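PDB 2PHC: carboxyltransferase domain-containing protein from Pyrococcus horikoshii, which is of unknown function but, as a carboxyltransferase-domain protein, probably binds ATP and acts as a hydrolase. Local coordinates for residues S29-W41 / V66-R80. Sequence-based numbering, arbitrary orientation.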
loop_
_atom_site.group_PDB
_atom_site.type_symbol
_atom_site.label_atom_id
_atom_site.label_comp_id
_atom_site.label_asym_id
_atom_site.label_seq_id
_atom_site.Cartn_x
_atom_site.Cartn_y
_atom_site.Cartn_z
ATOM N N SER A 29 -10.564 -6.680 6.706
ATOM C CA SER A 29 -10.871 -7.498 5.529
ATOM C C SER A 29 -10.900 -8.980 5.868
ATOM O O SER A 29 -11.705 -9.677 5.352
ATOM C CB SER A 29 -9.767 -7.290 4.485
ATOM O OG SER A 29 -9.767 -5.991 4.066
ATOM N N LEU A 30 -10.014 -9.428 6.729
ATOM C CA LEU A 30 -9.966 -10.760 7.183
ATOM C C LEU A 30 -11.178 -11.075 8.029
ATOM O O LEU A 30 -11.734 -12.169 7.874
ATOM C CB LEU A 30 -8.670 -10.983 7.958
ATOM C CG LEU A 30 -8.348 -12.321 8.614
ATOM C CD1 LEU A 30 -8.593 -13.621 7.810
ATOM C CD2 LEU A 30 -6.939 -12.292 9.162
ATOM N N ALA A 31 -11.591 -10.172 8.893
ATOM C CA ALA A 31 -12.733 -10.409 9.706
ATOM C C ALA A 31 -13.948 -10.504 8.873
ATOM O O ALA A 31 -14.712 -11.384 9.028
ATOM C CB ALA A 31 -12.908 -9.375 10.715
ATOM N N LYS A 32 -14.091 -9.575 7.969
ATOM C CA LYS A 32 -15.011 -9.710 6.895
ATOM C C LYS A 32 -14.997 -11.014 6.076
ATOM O O LYS A 32 -16.015 -11.414 5.644
ATOM C CB LYS A 32 -15.124 -8.443 6.053
ATOM C CG LYS A 32 -15.704 -7.241 6.781
ATOM C CD LYS A 32 -17.162 -6.993 6.550
ATOM C CE LYS A 32 -17.794 -6.199 7.636
ATOM N NZ LYS A 32 -19.014 -5.504 7.261
ATOM N N ALA A 33 -13.851 -11.673 5.908
ATOM C CA ALA A 33 -13.699 -12.790 4.948
ATOM C C ALA A 33 -14.282 -13.909 5.783
ATOM O O ALA A 33 -15.077 -14.754 5.311
ATOM C CB ALA A 33 -12.196 -13.078 4.638
ATOM N N ILE A 34 -13.921 -13.925 7.050
ATOM C CA ILE A 34 -14.485 -14.898 7.934
ATOM C C ILE A 34 -15.958 -14.802 8.108
ATOM O O ILE A 34 -16.595 -15.829 8.181
ATOM C CB ILE A 34 -13.803 -14.929 9.307
ATOM C CG1 ILE A 34 -12.367 -15.389 9.109
ATOM C CG2 ILE A 34 -14.537 -15.887 10.298
ATOM C CD1 ILE A 34 -11.622 -15.163 10.387
ATOM N N GLU A 35 -16.485 -13.600 8.264
ATOM C CA GLU A 35 -17.933 -13.343 8.378
ATOM C C GLU A 35 -18.697 -13.745 7.077
ATOM O O GLU A 35 -19.898 -14.023 7.129
ATOM C CB GLU A 35 -18.201 -11.848 8.614
ATOM C CG GLU A 35 -17.717 -11.291 9.955
ATOM C CD GLU A 35 -18.695 -11.493 11.145
ATOM O OE1 GLU A 35 -18.364 -11.014 12.273
ATOM O OE2 GLU A 35 -19.777 -12.149 10.972
ATOM N N LYS A 36 -18.019 -13.699 5.922
ATOM C CA LYS A 36 -18.616 -14.156 4.704
ATOM C C LYS A 36 -18.925 -15.673 4.756
ATOM O O LYS A 36 -19.956 -16.064 4.327
ATOM C CB LYS A 36 -17.693 -13.821 3.513
ATOM C CG LYS A 36 -18.298 -14.152 2.135
ATOM C CD LYS A 36 -17.441 -13.576 1.024
ATOM C CE LYS A 36 -18.208 -13.532 -0.292
ATOM N NZ LYS A 36 -17.217 -13.525 -1.442
ATOM N N GLU A 37 -18.043 -16.494 5.279
ATOM C CA GLU A 37 -18.364 -17.857 5.566
ATOM C C GLU A 37 -19.342 -18.194 6.666
ATOM O O GLU A 37 -19.871 -19.255 6.636
ATOM C CB GLU A 37 -17.139 -18.715 5.772
ATOM C CG GLU A 37 -15.917 -18.198 5.211
ATOM C CD GLU A 37 -15.779 -18.592 3.849
ATOM O OE1 GLU A 37 -15.708 -19.773 3.637
ATOM O OE2 GLU A 37 -15.784 -17.740 2.981
ATOM N N SER A 38 -19.550 -17.339 7.658
ATOM C CA SER A 38 -20.040 -17.774 8.947
ATOM C C SER A 38 -19.851 -19.243 9.246
ATOM O O SER A 38 -20.746 -20.014 9.171
ATOM C CB SER A 38 -21.483 -17.411 9.128
ATOM O OG SER A 38 -21.832 -16.516 8.162
ATOM N N PRO A 39 -18.678 -19.633 9.639
ATOM C CA PRO A 39 -18.564 -20.997 10.085
ATOM C C PRO A 39 -19.329 -21.262 11.385
ATOM O O PRO A 39 -19.426 -20.435 12.260
ATOM C CB PRO A 39 -17.067 -21.199 10.205
ATOM C CG PRO A 39 -16.519 -19.902 10.318
ATOM C CD PRO A 39 -17.402 -18.935 9.710
ATOM N N GLU A 40 -19.879 -22.450 11.455
ATOM C CA GLU A 40 -20.851 -22.878 12.458
ATOM C C GLU A 40 -20.226 -22.908 13.828
ATOM O O GLU A 40 -20.925 -22.788 14.816
ATOM C CB GLU A 40 -21.495 -24.270 12.093
ATOM C CG GLU A 40 -22.911 -24.107 11.466
ATOM C CD GLU A 40 -23.701 -25.432 11.149
ATOM O OE1 GLU A 40 -24.848 -25.305 10.586
ATOM O OE2 GLU A 40 -23.175 -26.563 11.451
ATOM N N TRP A 41 -18.908 -23.014 13.855
ATOM C CA TRP A 41 -18.141 -23.030 15.088
ATOM C C TRP A 41 -17.747 -21.661 15.653
ATOM O O TRP A 41 -17.078 -21.627 16.701
ATOM C CB TRP A 41 -16.908 -23.895 14.962
ATOM C CG TRP A 41 -16.045 -23.629 13.766
ATOM C CD1 TRP A 41 -15.985 -24.371 12.613
ATOM C CD2 TRP A 41 -15.060 -22.553 13.600
ATOM N NE1 TRP A 41 -15.043 -23.826 11.733
ATOM C CE2 TRP A 41 -14.471 -22.717 12.307
ATOM C CE3 TRP A 41 -14.649 -21.458 14.402
ATOM C CZ2 TRP A 41 -13.481 -21.839 11.809
ATOM C CZ3 TRP A 41 -13.666 -20.566 13.874
ATOM C CH2 TRP A 41 -13.110 -20.774 12.596
ATOM N N VAL A 66 -9.802 -25.645 13.636
ATOM C CA VAL A 66 -9.998 -24.192 13.668
ATOM C C VAL A 66 -8.722 -23.562 13.249
ATOM O O VAL A 66 -8.731 -22.661 12.434
ATOM C CB VAL A 66 -10.475 -23.702 14.985
ATOM C CG1 VAL A 66 -10.368 -22.102 15.065
ATOM C CG2 VAL A 66 -11.914 -24.140 15.142
ATOM N N GLU A 67 -7.623 -24.137 13.728
ATOM C CA GLU A 67 -6.368 -23.628 13.361
ATOM C C GLU A 67 -6.163 -23.670 11.828
ATOM O O GLU A 67 -5.721 -22.650 11.232
ATOM C CB GLU A 67 -5.272 -24.387 14.066
ATOM C CG GLU A 67 -3.928 -23.928 13.642
ATOM C CD GLU A 67 -2.881 -24.700 14.347
ATOM O OE1 GLU A 67 -3.127 -25.930 14.602
ATOM O OE2 GLU A 67 -1.813 -24.084 14.627
ATOM N N SER A 68 -6.499 -24.840 11.222
ATOM C CA SER A 68 -6.271 -25.106 9.800
ATOM C C SER A 68 -7.071 -24.158 9.004
ATOM O O SER A 68 -6.537 -23.583 8.073
ATOM C CB SER A 68 -6.613 -26.575 9.372
ATOM O OG SER A 68 -5.707 -27.504 10.003
ATOM N N TYR A 69 -8.346 -24.007 9.347
ATOM C CA TYR A 69 -9.235 -23.148 8.618
ATOM C C TYR A 69 -8.758 -21.656 8.549
ATOM O O TYR A 69 -9.072 -20.935 7.568
ATOM C CB TYR A 69 -10.559 -23.189 9.384
ATOM C CG TYR A 69 -11.669 -22.305 8.832
ATOM C CD1 TYR A 69 -12.742 -22.876 8.143
ATOM C CD2 TYR A 69 -11.670 -20.892 9.032
ATOM C CE1 TYR A 69 -13.782 -22.104 7.670
ATOM C CE2 TYR A 69 -12.728 -20.087 8.553
ATOM C CZ TYR A 69 -13.752 -20.719 7.836
ATOM O OH TYR A 69 -14.832 -20.014 7.339
ATOM N N LEU A 70 -8.046 -21.200 9.585
ATOM C CA LEU A 70 -7.779 -19.781 9.738
ATOM C C LEU A 70 -6.551 -19.597 8.908
ATOM O O LEU A 70 -6.366 -18.552 8.316
ATOM C CB LEU A 70 -7.533 -19.367 11.193
ATOM C CG LEU A 70 -8.703 -19.274 12.172
ATOM C CD1 LEU A 70 -8.137 -18.919 13.634
ATOM C CD2 LEU A 70 -9.658 -18.233 11.690
ATOM N N LYS A 71 -5.750 -20.667 8.827
ATOM C CA LYS A 71 -4.570 -20.639 8.009
ATOM C C LYS A 71 -5.006 -20.512 6.534
ATOM O O LYS A 71 -4.324 -19.871 5.756
ATOM C CB LYS A 71 -3.724 -21.893 8.259
ATOM C CG LYS A 71 -2.598 -21.718 9.224
ATOM C CD LYS A 71 -2.192 -23.068 9.799
ATOM C CE LYS A 71 -1.274 -22.848 11.057
ATOM N NZ LYS A 71 -0.493 -24.045 11.541
ATOM N N ARG A 72 -6.178 -21.071 6.200
ATOM C CA ARG A 72 -6.648 -21.239 4.809
ATOM C C ARG A 72 -7.376 -19.991 4.347
ATOM O O ARG A 72 -7.151 -19.484 3.270
ATOM C CB ARG A 72 -7.534 -22.480 4.705
ATOM C CG ARG A 72 -6.689 -23.739 5.261
ATOM C CD ARG A 72 -7.373 -25.025 5.237
ATOM N NE ARG A 72 -8.770 -24.965 5.673
ATOM C CZ ARG A 72 -9.480 -26.038 6.044
ATOM N NH1 ARG A 72 -8.910 -27.253 6.009
ATOM N NH2 ARG A 72 -10.749 -25.887 6.411
ATOM N N ILE A 73 -8.234 -19.496 5.198
ATOM C CA ILE A 73 -8.843 -18.203 4.951
ATOM C C ILE A 73 -7.801 -17.021 4.882
ATOM O O ILE A 73 -7.918 -16.237 4.018
ATOM C CB ILE A 73 -10.128 -18.073 5.851
ATOM C CG1 ILE A 73 -11.071 -16.965 5.358
ATOM C CG2 ILE A 73 -9.793 -17.899 7.289
ATOM C CD1 ILE A 73 -12.428 -17.285 5.695
ATOM N N SER A 74 -6.689 -17.033 5.642
ATOM C CA SER A 74 -5.644 -16.034 5.505
ATOM C C SER A 74 -4.769 -16.064 4.232
ATOM O O SER A 74 -4.258 -14.999 3.762
ATOM C CB SER A 74 -4.715 -16.124 6.715
ATOM O OG SER A 74 -5.472 -16.459 7.845
ATOM N N ALA A 75 -4.537 -17.302 3.743
ATOM C CA ALA A 75 -3.940 -17.592 2.452
ATOM C C ALA A 75 -4.669 -17.044 1.279
ATOM O O ALA A 75 -4.039 -16.537 0.393
ATOM C CB ALA A 75 -3.729 -19.179 2.269
ATOM N N ARG A 76 -5.986 -17.194 1.285
ATOM C CA ARG A 76 -6.914 -16.690 0.328
ATOM C C ARG A 76 -7.161 -15.165 0.331
ATOM O O ARG A 76 -7.524 -14.616 -0.716
ATOM C CB ARG A 76 -8.286 -17.356 0.638
ATOM C CG ARG A 76 -8.322 -18.958 0.277
ATOM C CD ARG A 76 -9.758 -19.561 0.040
ATOM N NE ARG A 76 -10.214 -20.310 1.225
ATOM C CZ ARG A 76 -11.258 -20.041 2.025
ATOM N NH1 ARG A 76 -12.071 -19.003 1.760
ATOM N NH2 ARG A 76 -11.469 -20.835 3.100
ATOM N N GLU A 77 -7.132 -14.532 1.519
ATOM C CA GLU A 77 -7.027 -13.100 1.677
ATOM C C GLU A 77 -5.723 -12.503 1.063
ATOM O O GLU A 77 -5.779 -11.578 0.303
ATOM C CB GLU A 77 -7.151 -12.733 3.189
ATOM C CG GLU A 77 -8.604 -12.578 3.566
ATOM C CD GLU A 77 -9.228 -11.378 2.765
ATOM O OE1 GLU A 77 -8.608 -10.255 2.799
ATOM O OE2 GLU A 77 -10.312 -11.562 2.116
ATOM N N VAL A 78 -4.570 -13.055 1.375
ATOM C CA VAL A 78 -3.329 -12.656 0.764
ATOM C C VAL A 78 -3.311 -12.851 -0.734
ATOM O O VAL A 78 -2.723 -12.087 -1.468
ATOM C CB VAL A 78 -2.175 -13.487 1.408
ATOM C CG1 VAL A 78 -0.925 -13.374 0.596
ATOM C CG2 VAL A 78 -1.909 -12.948 2.853
ATOM N N GLU A 79 -3.916 -13.941 -1.215
ATOM C CA GLU A 79 -3.987 -14.172 -2.663
ATOM C C GLU A 79 -4.961 -13.185 -3.355
ATOM O O GLU A 79 -4.804 -12.866 -4.514
ATOM C CB GLU A 79 -4.387 -15.659 -2.914
ATOM C CG GLU A 79 -4.783 -16.008 -4.330
ATOM C CD GLU A 79 -5.697 -17.275 -4.344
ATOM O OE1 GLU A 79 -6.793 -17.353 -3.682
ATOM O OE2 GLU A 79 -5.288 -18.210 -5.044
ATOM N N ARG A 80 -6.045 -12.810 -2.696
ATOM C CA ARG A 80 -6.961 -11.892 -3.242
ATOM C C ARG A 80 -6.273 -10.495 -3.375
ATOM O O ARG A 80 -6.389 -9.779 -4.375
ATOM C CB ARG A 80 -8.149 -11.824 -2.311
ATOM C CG ARG A 80 -9.061 -10.635 -2.671
ATOM C CD ARG A 80 -10.230 -10.481 -1.772
ATOM N NE ARG A 80 -9.824 -9.992 -0.462
ATOM C CZ ARG A 80 -9.538 -8.734 -0.164
ATOM N NH1 ARG A 80 -9.587 -7.803 -1.086
ATOM N NH2 ARG A 80 -9.154 -8.437 1.061
HETATM O O HOH W 1 -12.139 -9.422 2.750
#
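Glu77 OE2 accepts a hydrogen bond from Arg80 NE, which reaches it from above the carboxylate plane at 3.1 Å, and another from a water 2.9 Å away, and that same water donates to the backbone oxygen of Ser29, bridging the two helices. The other oxygen, Glu77 OE1, receives Arg80 NH2 at 2.6 Å through its syn lone pair, so the guanidinium grips the carboxylate side-on with two nitrogens and keeps it from turning. Held this way, the acid lies against the opposing helix, its OE2 3.5 Å from Ala33 CB and its OE1 against Ser29 CB. A leucine in place of Glu77 would probably cost Arg80 its two-pronged partner and leave the water tied to Ser29 O without its mate on the other helix. Farther along, contact turns apolar: Ile73 fits between Ala33, Ile34 and the aliphatic part of Glu37, with Ile73 CD1 3.9 Å from Ile34 CG1, and Leu70 CD2 meets Ile34 CD1. Helices 21-37 and 63-82 both pack on one face of the four-stranded antiparallel sheet of this alpha+beta region, where Leu30 reaches Ile13 and Leu70 reaches Phe11; their segments here cross at 119°. Glu37 faces Arg76 too, but beyond salt-bridge range. Past the helix end, Trp41 returns to the second helix and turns its CZ2 edge onto the face of Tyr69, 3.4 Å from Tyr69 CD2, a T-shaped stack with planes at 87°. Tyr69 offers that face because its CG stands opposite the backbone N (chi1 178°), which also carries its hydroxyl in among Glu37 and Pro39; buried there, OH finds no hydrogen-bonding partner. The Trp41 indole is clamped from both faces, by Pro39 CB and by Val66, whose CG2 makes a CH-pi contact 3.9 Å from the centroid of the six-membered ring.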